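PDB 2X7Q: possible thiamine biosynthesis enzyme from Candida albicans, which is of unknown function but has the periplasmic binding protein fold and belongs to the SsuA/TauA solute-binding family, so it probably binds a small ligand. Local coordinates for residues Ile121-Ser124 / Arg125-Ser128; Val136-Gln140 / Leu141-Ser145. The protein carries 1 engineered substitution. All coordinates share one frame; numbering follows the deposited sequence.

Contact 1 (Ile121-Ser124 / Arg125-Ser128)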
ATOM      1  N   ILE A 121     -14.615 -13.561  -7.272  1.00 11.57           N
ATOM      2  CA  ILE A 121     -13.839 -12.360  -6.986  1.00 11.80           C
ATOM      3  C   ILE A 121     -12.526 -12.328  -7.762  1.00 11.83           C
ATOM      4  O   ILE A 121     -11.674 -13.199  -7.590  1.00 12.38           O
ATOM      5  CB  ILE A 121     -13.532 -12.235  -5.482  1.00 11.90           C
ATOM      6  CG1 ILE A 121     -14.833 -12.203  -4.675  1.00 12.74           C
ATOM      7  CG2 ILE A 121     -12.702 -10.990  -5.209  1.00 11.40           C
ATOM      8  CD1 ILE A 121     -15.762 -11.072  -5.057  1.00 12.99           C
ATOM      9  N   GLY A 122     -12.368 -11.317  -8.610  1.00 10.84           N
ATOM     10  CA  GLY A 122     -11.146 -11.149  -9.373  1.00 11.12           C
ATOM     11  C   GLY A 122     -10.093 -10.404  -8.579  1.00 10.38           C
ATOM     12  O   GLY A 122     -10.366  -9.347  -8.005  1.00  9.47           O
ATOM     13  N   VAL A 123      -8.887 -10.959  -8.541  1.00 10.14           N
ATOM     14  CA  VAL A 123      -7.784 -10.338  -7.821  1.00 10.94           C
ATOM     15  C   VAL A 123      -6.532 -10.313  -8.685  1.00 11.56           C
ATOM     16  O   VAL A 123      -6.346 -11.176  -9.539  1.00 12.33           O
ATOM     17  CB  VAL A 123      -7.472 -11.079  -6.509  1.00 10.93           C
ATOM     18  CG1 VAL A 123      -8.692 -11.102  -5.603  1.00 11.18           C
ATOM     19  CG2 VAL A 123      -6.990 -12.493  -6.801  1.00 11.62           C
ATOM     20  N   SER A 124      -5.680  -9.318  -8.469  1.00 12.21           N
ATOM     21  CA  SER A 124      -4.405  -9.248  -9.165  1.00 12.88           C
ATOM     22  C   SER A 124      -3.583 -10.485  -8.824  1.00 13.77           C
ATOM     23  O   SER A 124      -3.117 -11.194  -9.711  1.00 14.17           O
ATOM     24  CB  SER A 124      -3.649  -7.980  -8.771  1.00 14.04           C
ATOM     25  OG  SER A 124      -3.418  -7.926  -7.372  1.00 13.72           O
ATOM     26  N   ARG A 125      -3.424 -10.738  -7.529  1.00 13.35           N
ATOM     27  CA  ARG A 125      -2.681 -11.898  -7.047  0.60 14.39           C
ATOM     28  C   ARG A 125      -3.214 -12.330  -5.688  1.00 14.32           C
ATOM     29  O   ARG A 125      -3.830 -11.538  -4.972  1.00 13.08           O
ATOM     30  CB  ARG A 125      -1.190 -11.563  -6.949  0.60 15.33           C
ATOM     31  CG  ARG A 125      -0.876 -10.578  -5.841  0.60 15.90           C
ATOM     32  CD  ARG A 125       0.499  -9.950  -6.008  0.60 16.54           C
ATOM     33  NE  ARG A 125       0.722  -8.921  -5.000  0.60 17.77           N
ATOM     34  CZ  ARG A 125       0.276  -7.674  -5.098  0.60 17.32           C
ATOM     35  NH1 ARG A 125      -0.411  -7.296  -6.167  0.60 17.03           N
ATOM     36  NH2 ARG A 125       0.516  -6.804  -4.126  0.60 16.78           N
ATOM     37  N   ILE A 126      -2.964 -13.585  -5.330  1.00 14.73           N
ATOM     38  CA  ILE A 126      -3.375 -14.090  -4.029  1.00 13.88           C
ATOM     39  C   ILE A 126      -2.546 -13.433  -2.930  1.00 14.16           C
ATOM     40  O   ILE A 126      -1.317 -13.427  -2.992  1.00 15.75           O
ATOM     41  CB  ILE A 126      -3.223 -15.619  -3.930  1.00 14.01           C
ATOM     42  CG1 ILE A 126      -4.072 -16.311  -4.994  1.00 14.62           C
ATOM     43  CG2 ILE A 126      -3.615 -16.107  -2.543  1.00 14.26           C
ATOM     44  CD1 ILE A 126      -5.559 -16.085  -4.837  1.00 13.51           C
ATOM     45  N   GLY A 127      -3.220 -12.876  -1.928  1.00 12.93           N
ATOM     46  CA  GLY A 127      -2.540 -12.234  -0.817  1.00 13.84           C
ATOM     47  C   GLY A 127      -2.394 -10.735  -0.987  1.00 13.87           C
ATOM     48  O   GLY A 127      -1.914 -10.051  -0.087  1.00 14.47           O
ATOM     49  N   SER A 128      -2.809 -10.224  -2.142  1.00 13.25           N
ATOM     50  CA  SER A 128      -2.737  -8.795  -2.415  1.00 13.61           C
ATOM     51  C   SER A 128      -3.819  -8.040  -1.660  1.00 12.92           C
ATOM     52  O   SER A 128      -4.618  -8.639  -0.945  1.00 11.92           O
ATOM     53  CB  SER A 128      -2.876  -8.527  -3.908  1.00 13.37           C
ATOM     54  OG  SER A 128      -4.157  -8.893  -4.378  1.00 12.19           O
TER
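The hydroxyl of Ser-124 sits among polar atoms of the loop that follows it: Ser-124 OG lies 2.8 Å from Arg-125 N and 3.2 Å from Ser-128 OG. Arg-125 is modelled in two conformers, and in one of them the guanidinium approaches the same oxygen obliquely, with NH1 3.3 Å from Ser-124 OG. In that conformer CG stands between the backbone N and the carbonyl carbon (chi1 69°), which sets the direction, and the extended chain carries the flat group alongside the loop, where Ser-128 CB lies over its centre, 3.4 Å above the plane. On the other flank of the chain, Val-123 CG2 loosely touches Ile-126 CD1 at 4.3 Å. Val-123 CG2 also lies 3.8 Å from Arg-125 O.

The second shell centres on that carbonyl. Arg-125 O accepts from Ser-128 twice, from OG at 2.7 Å with a C=O...donor angle of 144°, and from the backbone N in the closing bond of a type II beta turn. Gly-127 occupies the third position of the turn with the positive phi (95°) that a type II turn requires there and that glycine readily adopts. Further out, Ser-130 OG hydrogen-bonds Ser-128 OG and makes a weak bond with Ser-124 N, and Tyr-131 of the following helix packs on both Val-123 and Ile-126.

Ser-128 is the N-cap of helix 129-141, its OG making a weak bond with Tyr-131 N. The turn, with the side chains of Ser-124, Arg-125 and Ser-128 gathered on it, links the strand end to the capped helix start, a beta-to-alpha connection of the alpha/beta lobes of the periplasmic binding protein fold.

Contact 2 (Val136-Gln140 / Leu141-Ser145)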
ATOM      1  N   VAL A 136     -12.347  -8.654   4.318  1.00 11.92           N
ATOM      2  CA  VAL A 136     -12.786  -7.576   5.196  1.00 12.54           C
ATOM      3  C   VAL A 136     -14.173  -7.084   4.789  1.00 13.21           C
ATOM      4  O   VAL A 136     -15.040  -6.877   5.637  1.00 13.86           O
ATOM      5  CB  VAL A 136     -11.787  -6.401   5.180  1.00 12.94           C
ATOM      6  CG1 VAL A 136     -12.314  -5.233   5.996  1.00 12.67           C
ATOM      7  CG2 VAL A 136     -10.430  -6.852   5.699  1.00 12.77           C
ATOM      8  N   LEU A 137     -14.378  -6.912   3.486  1.00 13.39           N
ATOM      9  CA  LEU A 137     -15.667  -6.489   2.952  1.00 12.22           C
ATOM     10  C   LEU A 137     -16.757  -7.510   3.256  1.00 14.26           C
ATOM     11  O   LEU A 137     -17.848  -7.151   3.691  1.00 14.05           O
ATOM     12  CB  LEU A 137     -15.568  -6.269   1.443  1.00 12.89           C
ATOM     13  CG  LEU A 137     -16.874  -5.895   0.744  1.00 13.31           C
ATOM     14  CD1 LEU A 137     -17.423  -4.593   1.306  1.00 13.72           C
ATOM     15  CD2 LEU A 137     -16.677  -5.796  -0.759  1.00 12.60           C
ATOM     16  N   ALA A 138     -16.450  -8.782   3.028  1.00 14.36           N
ATOM     17  CA  ALA A 138     -17.390  -9.860   3.299  1.00 14.38           C
ATOM     18  C   ALA A 138     -17.862  -9.852   4.755  1.00 14.92           C
ATOM     19  O   ALA A 138     -19.042 -10.058   5.025  1.00 15.33           O
ATOM     20  CB  ALA A 138     -16.768 -11.209   2.939  1.00 14.95           C
ATOM     21  N   HIS A 139     -16.943  -9.625   5.690  1.00 15.45           N
ATOM     22  CA  HIS A 139     -17.289  -9.611   7.112  1.00 15.93           C
ATOM     23  C   HIS A 139     -18.211  -8.444   7.467  1.00 15.98           C
ATOM     24  O   HIS A 139     -19.129  -8.598   8.269  1.00 17.34           O
ATOM     25  CB  HIS A 139     -16.025  -9.589   7.981  1.00 16.09           C
ATOM     26  CG  HIS A 139     -16.291  -9.639   9.449  1.00 17.26           C
ATOM     27  ND1 HIS A 139     -16.556 -10.820  10.128  1.00 20.81           N
ATOM     28  CD2 HIS A 139     -16.320  -8.667  10.391  1.00 18.56           C
ATOM     29  CE1 HIS A 139     -16.740 -10.564  11.401  1.00 20.55           C
ATOM     30  NE2 HIS A 139     -16.603  -9.258  11.594  1.00 20.13           N
ATOM     31  N   GLN A 140     -17.972  -7.285   6.859  1.00 15.89           N
ATOM     32  CA  GLN A 140     -18.792  -6.105   7.103  0.53 15.74           C
ATOM     33  C   GLN A 140     -20.175  -6.254   6.477  1.00 16.07           C
ATOM     34  O   GLN A 140     -21.150  -5.682   6.959  1.00 16.54           O
ATOM     35  CB  GLN A 140     -18.102  -4.859   6.551  0.53 15.84           C
ATOM     36  CG  GLN A 140     -18.889  -3.580   6.736  0.53 16.65           C
ATOM     37  CD  GLN A 140     -18.281  -2.417   5.987  0.53 17.69           C
ATOM     38  OE1 GLN A 140     -17.183  -1.966   6.308  0.53 18.98           O
ATOM     39  NE2 GLN A 140     -18.994  -1.922   4.982  0.53 17.96           N
ATOM     40  N   LEU A 141     -20.251  -7.025   5.397  1.00 14.74           N
ATOM     41  CA  LEU A 141     -21.508  -7.252   4.692  1.00 16.27           C
ATOM     42  C   LEU A 141     -22.393  -8.247   5.431  1.00 16.92           C
ATOM     43  O   LEU A 141     -23.607  -8.271   5.238  1.00 18.00           O
ATOM     44  CB  LEU A 141     -21.238  -7.745   3.268  1.00 16.64           C
ATOM     45  CG  LEU A 141     -21.276  -6.689   2.163  1.00 15.62           C
ATOM     46  CD1 LEU A 141     -20.844  -5.335   2.693  1.00 16.94           C
ATOM     47  CD2 LEU A 141     -20.402  -7.113   0.993  1.00 16.22           C
ATOM     48  N   GLY A 142     -21.780  -9.060   6.287  1.00 16.06           N
ATOM     49  CA  GLY A 142     -22.512 -10.053   7.049  1.00 18.15           C
ATOM     50  C   GLY A 142     -22.607 -11.378   6.322  1.00 18.06           C
ATOM     51  O   GLY A 142     -23.272 -12.306   6.781  1.00 20.45           O
ATOM     52  N   VAL A 143     -21.935 -11.462   5.179  1.00 16.99           N
ATOM     53  CA  VAL A 143     -21.927 -12.681   4.384  1.00 18.12           C
ATOM     54  C   VAL A 143     -20.632 -13.454   4.613  1.00 18.19           C
ATOM     55  O   VAL A 143     -19.631 -12.879   5.039  1.00 17.26           O
ATOM     56  CB  VAL A 143     -22.085 -12.370   2.882  1.00 17.43           C
ATOM     57  CG1 VAL A 143     -23.391 -11.635   2.630  1.00 17.62           C
ATOM     58  CG2 VAL A 143     -20.903 -11.554   2.378  1.00 17.22           C
ATOM     59  N   PRO A 144     -20.649 -14.768   4.340  1.00 19.15           N
ATOM     60  CA  PRO A 144     -19.438 -15.582   4.484  1.00 18.19           C
ATOM     61  C   PRO A 144     -18.370 -15.160   3.480  1.00 18.50           C
ATOM     62  O   PRO A 144     -18.705 -14.705   2.385  1.00 18.49           O
ATOM     63  CB  PRO A 144     -19.930 -16.999   4.167  1.00 18.67           C
ATOM     64  CG  PRO A 144     -21.147 -16.800   3.326  1.00 18.80           C
ATOM     65  CD  PRO A 144     -21.797 -15.562   3.873  1.00 18.68           C
ATOM     66  N   SER A 145     -17.103 -15.306   3.853  1.00 18.07           N
ATOM     67  CA  SER A 145     -15.995 -14.933   2.981  1.00 16.88           C
ATOM     68  C   SER A 145     -16.067 -15.653   1.642  1.00 18.14           C
ATOM     69  O   SER A 145     -16.573 -16.771   1.557  1.00 18.04           O
ATOM     70  CB  SER A 145     -14.663 -15.234   3.661  1.00 17.82           C
ATOM     71  OG  SER A 145     -14.528 -16.615   3.931  1.00 20.13           O
TER
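The flat groups that meet here are peptide units, beginning with Leu-137, whose carbonyl oxygen accepts a hydrogen bond from Leu-141 N at 2.9 Å, nearly in line with C=O (160°). The carbonyl of Ala-138 is shared more widely and more weakly, among the amides of Leu-141, Gly-142 and Val-143. Together they end helix 129-141 in a Schellman motif. Its outer bond, from Val-143 N to Ala-138 O, spans 3.2 Å; its inner bond, from Gly-142 N to His-139 O, spans 3.3 Å, and both are weak. Gly-142 is the C-prime residue, and its positive phi (90°) turns the following chain out of the helix and so carries Val-143 N back to Ala-138 O. Gly-142 N separately donates a weak bond to Ala-138 O as well.

Two apolar contacts pack against this backbone frame. Leu-137 and Leu-141, one helical turn apart, meet at an oblique angle, CG of Leu-137 lying 3.7 Å from CD2 of Leu-141. The other methyl, Leu-141 CD1, reaches Leu-137 CD1 at 3.8 Å. Leu-141 has a first torsion of -97°, away from the staggered positions, with its branch over the carbonyl oxygen of Leu-137; outside the pair it rests on Ala-115 and Lys-116.

After Gly-142 the chain doubles back along the helix. Ala-138 CB touches the returning backbone at Ser-145 CA, 3.8 Å away, and is further covered by Phe-146, which leads towards strand 148-151. Val-143 CG2, placed between its own backbone N and carbonyl carbon, comes to within 3.6 Å of Ala-138 O. Ala-138 O and Val-143 O, both acceptors, come within 2.9 Å without a bond between them, the carbonyls meeting at a slant.

In the fold
Leaving strand 120-123, the chain makes the turn of contact 1, which delivers it directly to the N terminus of helix 129-141. The helix then runs on to contact 2, where the chain is released into the loop before strand 148-151. The two contacts are therefore in series, neither enclosing nor crossing the other, and mark the start and finish of one helix; the centres of contact 1 and contact 2 are about 16 Å apart, and the two do not touch. Strands 120-123 and 148-151 lie parallel and adjacent in the same sheet, so 121-128 and 136-145 are the two bends of a beta-alpha-beta crossover within the lobe built on that five-stranded sheet.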